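Local coordinates for protein separin (Saccharomyces cerevisiae, PDB 5U1T) that cleaves the MCD1/SCC1 subunit of cohesin at the onset of anaphase, as a caspase-like cysteine protease held inactive by securin for most of the cell cycle, at residues A[703-707]-A[708-712]; A[733-736]-A[737-741]; A[744-747]-A[748-752]; A[718-721]-A[722-726]. One frame throughout, in Å; residues are numbered along the deposited sequence.

Contact 1: A[703-707]-A[708-712]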
# COMPACT_ATOMS: atom_id res chain seq x y z
N PHE A 703 4.19 -8.82 18.94
CA PHE A 703 4.11 -8.58 17.54
C PHE A 703 5.28 -9.24 16.86
O PHE A 703 5.10 -9.97 15.93
CB PHE A 703 4.17 -7.08 17.34
CG PHE A 703 4.19 -6.65 15.92
CD1 PHE A 703 5.35 -6.63 15.21
CD2 PHE A 703 3.05 -6.23 15.31
CE1 PHE A 703 5.38 -6.22 13.91
CE2 PHE A 703 3.07 -5.82 14.01
CZ PHE A 703 4.23 -5.82 13.31
N GLN A 704 6.47 -8.98 17.33
CA GLN A 704 7.67 -9.54 16.72
C GLN A 704 7.65 -11.06 16.78
O GLN A 704 8.12 -11.71 15.86
CB GLN A 704 8.93 -9.00 17.39
CG GLN A 704 9.32 -7.59 16.98
CD GLN A 704 10.39 -7.00 17.91
OE1 GLN A 704 11.04 -7.73 18.65
NE2 GLN A 704 10.54 -5.67 17.87
N ILE A 705 7.13 -11.62 17.86
CA ILE A 705 7.08 -13.07 17.94
C ILE A 705 6.19 -13.61 16.83
O ILE A 705 6.54 -14.56 16.13
CB ILE A 705 6.55 -13.58 19.27
CG1 ILE A 705 7.40 -13.04 20.43
CG2 ILE A 705 6.54 -15.11 19.27
CD1 ILE A 705 8.80 -13.63 20.56
N TYR A 706 5.04 -12.97 16.66
CA TYR A 706 4.06 -13.46 15.71
C TYR A 706 4.54 -13.42 14.26
O TYR A 706 4.54 -14.44 13.56
CB TYR A 706 2.76 -12.68 15.82
CG TYR A 706 1.74 -13.31 14.92
CD1 TYR A 706 1.30 -14.60 15.17
CD2 TYR A 706 1.27 -12.65 13.79
CE1 TYR A 706 0.39 -15.20 14.36
CE2 TYR A 706 0.35 -13.25 12.96
CZ TYR A 706 -0.09 -14.53 13.25
OH TYR A 706 -1.00 -15.16 12.43
N PHE A 707 4.94 -12.23 13.81
CA PHE A 707 5.37 -12.05 12.43
C PHE A 707 6.81 -12.48 12.18
O PHE A 707 7.20 -12.74 11.03
CB PHE A 707 5.19 -10.59 12.01
CG PHE A 707 3.77 -10.18 11.94
CD1 PHE A 707 2.99 -10.55 10.84
CD2 PHE A 707 3.19 -9.44 12.95
CE1 PHE A 707 1.68 -10.18 10.76
CE2 PHE A 707 1.88 -9.07 12.88
CZ PHE A 707 1.12 -9.44 11.78
N GLY A 708 7.60 -12.56 13.25
CA GLY A 708 9.01 -12.89 13.15
C GLY A 708 9.32 -14.34 13.43
O GLY A 708 10.34 -14.83 12.97
N LYS A 709 8.46 -15.03 14.17
CA LYS A 709 8.69 -16.45 14.43
C LYS A 709 7.49 -17.32 14.05
O LYS A 709 7.57 -18.15 13.13
CB LYS A 709 9.07 -16.66 15.90
CG LYS A 709 10.44 -16.07 16.30
CD LYS A 709 11.06 -16.86 17.44
CE LYS A 709 12.60 -16.76 17.48
NZ LYS A 709 13.09 -15.48 18.06
N THR A 710 6.37 -17.13 14.75
CA THR A 710 5.16 -17.94 14.55
C THR A 710 4.69 -18.03 13.08
O THR A 710 4.64 -19.12 12.48
CB THR A 710 4.00 -17.39 15.40
OG1 THR A 710 4.46 -17.16 16.73
CG2 THR A 710 2.83 -18.36 15.41
N LEU A 711 4.36 -16.87 12.51
CA LEU A 711 3.87 -16.81 11.14
C LEU A 711 4.85 -17.37 10.07
O LEU A 711 4.43 -18.10 9.18
CB LEU A 711 3.50 -15.36 10.80
CG LEU A 711 2.62 -15.17 9.57
CD1 LEU A 711 1.61 -16.30 9.49
CD2 LEU A 711 1.92 -13.82 9.63
N PRO A 712 6.16 -17.05 10.16
CA PRO A 712 7.08 -17.70 9.21
C PRO A 712 7.21 -19.21 9.40
O PRO A 712 7.59 -19.89 8.44
CB PRO A 712 8.42 -17.02 9.51
CG PRO A 712 8.08 -15.74 10.14
CD PRO A 712 6.85 -16.01 10.94

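Contact 2: A[733-736]-A[737-741]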
# COMPACT_ATOMS: atom_id res chain seq x y z
N ILE A 733 4.08 -10.25 -6.05
CA ILE A 733 3.93 -8.84 -5.74
C ILE A 733 3.20 -8.67 -4.40
O ILE A 733 3.58 -7.83 -3.57
CB ILE A 733 3.17 -8.09 -6.85
CG1 ILE A 733 3.97 -8.08 -8.15
CG2 ILE A 733 2.85 -6.67 -6.44
CD1 ILE A 733 5.19 -7.23 -8.11
N LYS A 734 2.18 -9.49 -4.19
CA LYS A 734 1.37 -9.41 -2.98
C LYS A 734 2.15 -9.84 -1.74
O LYS A 734 1.94 -9.29 -0.66
CB LYS A 734 0.10 -10.26 -3.13
CG LYS A 734 -1.03 -9.53 -3.87
CD LYS A 734 -2.16 -10.48 -4.25
CE LYS A 734 -3.34 -9.74 -4.89
NZ LYS A 734 -4.61 -10.55 -4.90
N VAL A 735 3.06 -10.81 -1.90
CA VAL A 735 3.96 -11.22 -0.82
C VAL A 735 4.89 -10.06 -0.39
O VAL A 735 5.03 -9.77 0.79
CB VAL A 735 4.81 -12.46 -1.24
CG1 VAL A 735 6.06 -12.61 -0.40
CG2 VAL A 735 3.98 -13.74 -1.18
N ILE A 736 5.50 -9.41 -1.37
CA ILE A 736 6.40 -8.30 -1.08
C ILE A 736 5.63 -7.21 -0.38
O ILE A 736 6.10 -6.64 0.59
CB ILE A 736 7.05 -7.75 -2.36
CG1 ILE A 736 7.86 -8.84 -3.07
CG2 ILE A 736 7.98 -6.61 -2.02
CD1 ILE A 736 8.55 -8.35 -4.33
N LEU A 737 4.42 -6.92 -0.86
CA LEU A 737 3.56 -5.92 -0.21
C LEU A 737 3.25 -6.29 1.24
O LEU A 737 3.15 -5.41 2.09
CB LEU A 737 2.26 -5.74 -0.99
CG LEU A 737 2.37 -5.07 -2.36
CD1 LEU A 737 1.04 -5.15 -3.08
CD2 LEU A 737 2.83 -3.63 -2.24
N LEU A 738 3.08 -7.58 1.52
CA LEU A 738 2.82 -8.03 2.89
C LEU A 738 3.99 -7.66 3.79
O LEU A 738 3.81 -7.13 4.89
CB LEU A 738 2.58 -9.54 2.95
CG LEU A 738 2.41 -10.09 4.37
CD1 LEU A 738 1.03 -9.76 4.90
CD2 LEU A 738 2.68 -11.58 4.43
N ASN A 739 5.19 -7.94 3.30
CA ASN A 739 6.39 -7.73 4.08
C ASN A 739 6.70 -6.24 4.20
O ASN A 739 7.29 -5.81 5.17
CB ASN A 739 7.57 -8.48 3.46
CG ASN A 739 7.52 -9.98 3.74
OD1 ASN A 739 6.82 -10.73 3.05
ND2 ASN A 739 8.28 -10.43 4.73
N ILE A 740 6.27 -5.46 3.22
CA ILE A 740 6.39 -4.02 3.29
C ILE A 740 5.53 -3.51 4.44
O ILE A 740 5.97 -2.71 5.27
CB ILE A 740 5.99 -3.36 1.97
CG1 ILE A 740 7.09 -3.59 0.92
CG2 ILE A 740 5.69 -1.88 2.17
CD1 ILE A 740 6.79 -3.05 -0.48
N LYS A 741 4.30 -4.00 4.48
CA LYS A 741 3.35 -3.61 5.51
C LYS A 741 3.82 -4.04 6.90
O LYS A 741 3.58 -3.34 7.87
CB LYS A 741 1.97 -4.20 5.20
CG LYS A 741 0.80 -3.49 5.83
CD LYS A 741 -0.46 -4.27 5.63
CE LYS A 741 -1.61 -3.66 6.38
NZ LYS A 741 -2.78 -4.55 6.37

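Contact 3: A[744-747]-A[748-752]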
# COMPACT_ATOMS: atom_id res chain seq x y z
N ASN A 744 6.53 -1.58 7.95
CA ASN A 744 5.95 -0.27 8.18
C ASN A 744 5.31 -0.16 9.56
O ASN A 744 5.46 0.86 10.23
CB ASN A 744 4.91 0.04 7.10
CG ASN A 744 5.43 0.98 6.04
OD1 ASN A 744 6.49 1.58 6.19
ND2 ASN A 744 4.68 1.13 4.96
N GLU A 745 4.59 -1.19 9.98
CA GLU A 745 3.94 -1.14 11.28
C GLU A 745 4.94 -1.41 12.38
O GLU A 745 4.79 -0.93 13.51
CB GLU A 745 2.79 -2.12 11.35
CG GLU A 745 1.55 -1.55 10.72
CD GLU A 745 0.74 -0.72 11.68
OE1 GLU A 745 0.36 0.41 11.34
OE2 GLU A 745 0.48 -1.22 12.79
N SER A 746 5.97 -2.18 12.05
CA SER A 746 7.02 -2.46 13.00
C SER A 746 7.79 -1.19 13.36
O SER A 746 8.25 -1.02 14.49
CB SER A 746 7.95 -3.52 12.46
OG SER A 746 8.80 -3.96 13.50
N ALA A 747 7.92 -0.30 12.38
CA ALA A 747 8.48 1.02 12.64
C ALA A 747 7.63 1.78 13.66
O ALA A 747 8.16 2.35 14.62
CB ALA A 747 8.61 1.82 11.34
N LYS A 748 6.31 1.76 13.46
CA LYS A 748 5.35 2.46 14.32
C LYS A 748 5.41 1.92 15.75
O LYS A 748 5.42 2.68 16.71
CB LYS A 748 3.94 2.32 13.75
CG LYS A 748 2.96 3.42 14.13
CD LYS A 748 1.55 3.12 13.61
CE LYS A 748 0.59 4.28 13.85
NZ LYS A 748 0.83 5.39 12.89
N LEU A 749 5.48 0.60 15.89
CA LEU A 749 5.55 0.00 17.22
C LEU A 749 6.83 0.36 17.95
O LEU A 749 6.79 0.80 19.11
CB LEU A 749 5.43 -1.51 17.16
CG LEU A 749 4.02 -2.06 17.25
CD1 LEU A 749 4.09 -3.53 17.43
CD2 LEU A 749 3.26 -1.43 18.39
N ASN A 750 7.96 0.15 17.28
CA ASN A 750 9.27 0.46 17.82
C ASN A 750 9.37 1.91 18.30
O ASN A 750 9.84 2.18 19.41
CB ASN A 750 10.34 0.19 16.78
CG ASN A 750 10.95 -1.18 16.91
OD1 ASN A 750 11.16 -1.68 18.01
ND2 ASN A 750 11.23 -1.81 15.77
N ILE A 751 8.92 2.84 17.46
CA ILE A 751 9.04 4.25 17.77
C ILE A 751 8.07 4.67 18.87
O ILE A 751 8.40 5.52 19.70
CB ILE A 751 8.82 5.13 16.52
CG1 ILE A 751 9.38 6.53 16.77
CG2 ILE A 751 7.36 5.19 16.09
CD1 ILE A 751 10.88 6.55 16.90
N LYS A 752 6.88 4.07 18.91
CA LYS A 752 5.94 4.35 20.00
C LYS A 752 6.53 3.79 21.30
O LYS A 752 6.15 4.21 22.39
CB LYS A 752 4.54 3.77 19.69
CG LYS A 752 3.73 4.61 18.65
CD LYS A 752 2.25 4.18 18.47
CE LYS A 752 1.45 5.20 17.65
NZ LYS A 752 0.04 4.78 17.38

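Contact 4: A[718-721]-A[722-726]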
# COMPACT_ATOMS: atom_id res chain seq x y z
N LEU A 718 4.99 -16.84 2.76
CA LEU A 718 4.53 -15.49 3.04
C LEU A 718 5.72 -14.56 3.11
O LEU A 718 5.58 -13.34 3.08
CB LEU A 718 3.74 -15.42 4.35
CG LEU A 718 2.36 -16.04 4.42
CD1 LEU A 718 1.71 -15.73 5.75
CD2 LEU A 718 1.50 -15.54 3.27
N PHE A 719 6.90 -15.16 3.20
CA PHE A 719 8.12 -14.41 3.41
C PHE A 719 9.17 -14.77 2.36
O PHE A 719 10.36 -14.64 2.61
CB PHE A 719 8.65 -14.68 4.81
CG PHE A 719 7.64 -14.44 5.89
CD1 PHE A 719 6.77 -15.45 6.30
CD2 PHE A 719 7.54 -13.20 6.50
CE1 PHE A 719 5.83 -15.22 7.28
CE2 PHE A 719 6.60 -12.97 7.49
CZ PHE A 719 5.75 -13.99 7.88
N ASP A 720 8.71 -15.22 1.20
CA ASP A 720 9.62 -15.55 0.11
C ASP A 720 9.75 -14.38 -0.84
O ASP A 720 9.26 -14.42 -1.97
CB ASP A 720 9.16 -16.78 -0.64
CG ASP A 720 10.18 -17.27 -1.63
OD1 ASP A 720 11.37 -16.88 -1.50
OD2 ASP A 720 9.80 -18.04 -2.53
N ILE A 721 10.43 -13.34 -0.37
CA ILE A 721 10.55 -12.11 -1.13
C ILE A 721 11.54 -12.24 -2.28
O ILE A 721 11.66 -11.33 -3.11
CB ILE A 721 10.97 -10.94 -0.21
CG1 ILE A 721 12.13 -11.36 0.70
CG2 ILE A 721 9.80 -10.50 0.63
CD1 ILE A 721 13.47 -10.83 0.27
N ASN A 722 12.24 -13.37 -2.34
CA ASN A 722 13.09 -13.68 -3.48
C ASN A 722 12.39 -14.57 -4.49
O ASN A 722 12.97 -14.95 -5.50
CB ASN A 722 14.39 -14.34 -3.01
CG ASN A 722 15.38 -13.34 -2.44
OD1 ASN A 722 15.20 -12.13 -2.56
ND2 ASN A 722 16.43 -13.84 -1.81
N ASN A 723 11.13 -14.90 -4.20
CA ASN A 723 10.31 -15.83 -5.00
C ASN A 723 11.02 -17.09 -5.49
O ASN A 723 10.99 -17.42 -6.67
CB ASN A 723 9.71 -15.11 -6.21
CG ASN A 723 8.44 -15.76 -6.70
OD1 ASN A 723 7.91 -16.67 -6.06
ND2 ASN A 723 7.92 -15.30 -7.83
N ASP A 724 11.64 -17.82 -4.57
CA ASP A 724 12.28 -19.06 -4.92
C ASP A 724 11.27 -20.12 -5.33
O ASP A 724 11.55 -20.93 -6.21
CB ASP A 724 13.14 -19.54 -3.76
CG ASP A 724 14.13 -18.49 -3.33
OD1 ASP A 724 14.36 -17.56 -4.14
OD2 ASP A 724 14.66 -18.58 -2.20
N HIS A 725 10.08 -20.10 -4.72
CA HIS A 725 9.02 -21.07 -5.07
C HIS A 725 8.34 -20.68 -6.37
O HIS A 725 7.39 -21.34 -6.81
CB HIS A 725 7.98 -21.18 -3.96
CG HIS A 725 8.57 -21.43 -2.61
ND1 HIS A 725 9.13 -22.64 -2.24
CD2 HIS A 725 8.69 -20.62 -1.53
CE1 HIS A 725 9.57 -22.56 -1.00
NE2 HIS A 725 9.32 -21.35 -0.54
N ASN A 726 8.83 -19.60 -6.96
CA ASN A 726 8.31 -19.04 -8.20
C ASN A 726 6.78 -19.01 -8.29
O ASN A 726 6.19 -19.74 -9.08
CB ASN A 726 8.88 -19.79 -9.40
CG ASN A 726 9.31 -18.84 -10.52
OD1 ASN A 726 8.54 -18.56 -11.46
ND2 ASN A 726 10.52 -18.28 -10.39

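Contact 1: A[703-707]-A[708-712]
Ile705 O takes two backbone N-H groups at once, Lys709 N at 2.8 Å from it and Thr710 N at 2.9 Å. They arrive differently: the Lys709 donor stands well above the carbonyl plane, whereas the Thr710 donor is tilted from that plane by only 16°. A third, weak bond reaches the same oxygen from Thr710 OG1, which its torsion (chi1 -48°) sets beside its own backbone N, 3.4 Å from Ile705 O. Just before this point, Gly708 N makes a weak, strongly bent bond to Gln704 O. Just after it, Leu711 N gives a nearly straight bond (166° at the hydrogen) of 2.7 Å to Tyr706 O, coming in nearly along the C=O axis. The bonding has thus slipped from a four-residue to a five-residue step, which is a pi-type turn inside helix 700-714. It runs into a kink at Pro712, whose nitrogen has no hydrogen to give; Phe707 O lies against Pro712 CG and CD there. Leu711 packs against two aromatic rings. Its CB lies over one face of the Tyr706 ring, and its CD2 branch touches both aromatics, 3.7 Å from Tyr706 CE2 and 3.6 Å from Phe707 CD1. Thr710 crosses Tyr706 at about a right angle, CB to CD1. The Phe707 ring receives Tyr706 CD2 over the centre of one face, while Phe707 CD2 in turn stands over the face of Phe703. Phe707 also packs on Ile742 of helix 729-752, and Phe703 meets Trp696 edge-to-face.

Contact 2: A[733-736]-A[737-741]
From Ile733 to Ile740 the backbone is regular alpha-helix, its four bonds running from Leu737 N to Ile733 O, Leu738 N to Lys734 O, Asn739 N to Val735 O and Ile740 N to Ile736 O, the last of 2.9 Å with its donor in the carbonyl plane. Side chains one turn apart pair up. Ile736 passes its CG2 methyl across Ile740, whose CD1 lies 4.1 Å from Ile736 CG2. Ile740 CG1 sits beside its own backbone N (chi1 -74°), which folds the branch back over Ile736 O, with 3.2 Å between Ile740 CG1 and that oxygen. Cutting Ile740 back to alanine would probably leave Ile736 CG2 without its partner along the helix and open a gap toward helix 756-775. Leu737 repeats the pattern on Ile733: its CD1 comes obliquely to Ile733 CG2 at 4.1 Å, and its CG rests over Ile733 O. Lys734 turns from the contact, and its amine forms a salt bridge with Glu681. In this all-helical part of the chain, Ile736 packs on Leu773 of helix 756-775 and Ile740 on Leu769 and Ala770 of the same helix, Leu737 touches Ala787 of helix 782-805, and Leu738 lies against Leu684 and Ala687 of helix 680-689.

Contact 3: A[744-747]-A[748-752]
Ser746 and Asn750 lie one turn apart on helix 729-752, Ser746 OG 4.0 Å from Asn750 ND2, and this is the closely packed side of the contact. The two side-chain groups are too far apart to bind each other, but both turn to a third: Ser746 OG bonds to Asp762 OD2 on helix 756-775, and Asn750 ND2 makes a weak bond to that same oxygen. Ser746 OG points there because it is anti to its own nitrogen (chi1 -169°). The other end of the amide, Asn750 OD1, accepts from Asn755 ND2, so both polar atoms of this buried asparagine are engaged. Between them the backbone bond from Asn750 N to Ser746 O, 3.0 Å long, is nearly straight at 167°. Next to it Ala747 presents its small CB to Cys763, while Ile751 CG2 lies over Ala747 O at 3.3 Å and the residue packs on Ile802 and Val756.

The lysine end is looser. Lys748 N reaches Asn744 O only weakly, at 3.5 Å. Glu745, itself buried against Ile691 and Val693, bends at chi2 (-87°) to run alongside the lysine, which brings Glu745 OE1 to 3.7 Å from Lys748 CD. Lys748 NZ ends 5.2 Å from Glu745 OE1. Partly exposed Lys748 therefore probably feels the glutamate only as a diffuse attraction, whereas on the buried side one hydrogen bond and one weak one, both from neutral groups, are likely to favour Asp762 as an anion and link the two helices.

Contact 4: A[718-721]-A[722-726]
The carboxylate of Asp720 takes the N-H groups of Asp724 and His725, four and five residues further on. His725 N lies 3.0 Å from Asp720 OD2 in an almost straight bond (173° at the hydrogen), meeting that oxygen head-on. Asp724 N bonds weakly to Asp720 OD1 at 3.2 Å. The histidine side chain comes to the same carboxylate and crosses it obliquely, the two planes 74° apart, with His725 CD2 the ring atom nearest Asp720 OD2. Asp724 brings a second negative charge close by, its OD2 3.8 Å from Asp720 OD1, and the two carboxylates would probably repel one another mildly.

What sets the carboxylate there is the path of the backbone. Two type I beta turns follow each other, Asp720 to Asn723 and Asn723 to Asn726, sharing Asn723; the first is closed by Asn723 N on Asp720 O at 2.9 Å, the second by Asn726 N on Asn723 O. With CG anti to the backbone nitrogen (chi1 -171°), the Asp720 side chain carries its carboxylate over to the two N-H groups in the middle of the second turn. A leucine in place of Asp720 would probably leave the N-H groups of Asp724 and His725 without their acceptor and the second turn freer to shift. Farther out, Asn723 OD1 accepts from Leu727 N and its side chain touches Tyr732, while Ile721 packs on Asn739 of helix 729-752 and on Phe1098.

Contacts 2 and 3 are buried and lie one after the other on helix 729-752; contact 1 is partly buried on helix 700-714, and contact 4 is at the surface in the loop joining these helices. The chemistry follows the place. Contact 2 is mostly aliphatic, contact 3 mixes buried polar groups with packing, contact 1 is aromatic with an irregular backbone, and contact 4 relies on a carboxylate. Contacts 1 and 3 meet where Phe703 packs on Leu749, with Phe703 CG 3.5 Å from Leu749 CD1. Phe719 joins contact 4 to Pro712 of contact 1 and to Asn739 of contact 2, whereas contacts 3 and 4 stay about 11 Å apart at their nearest atoms.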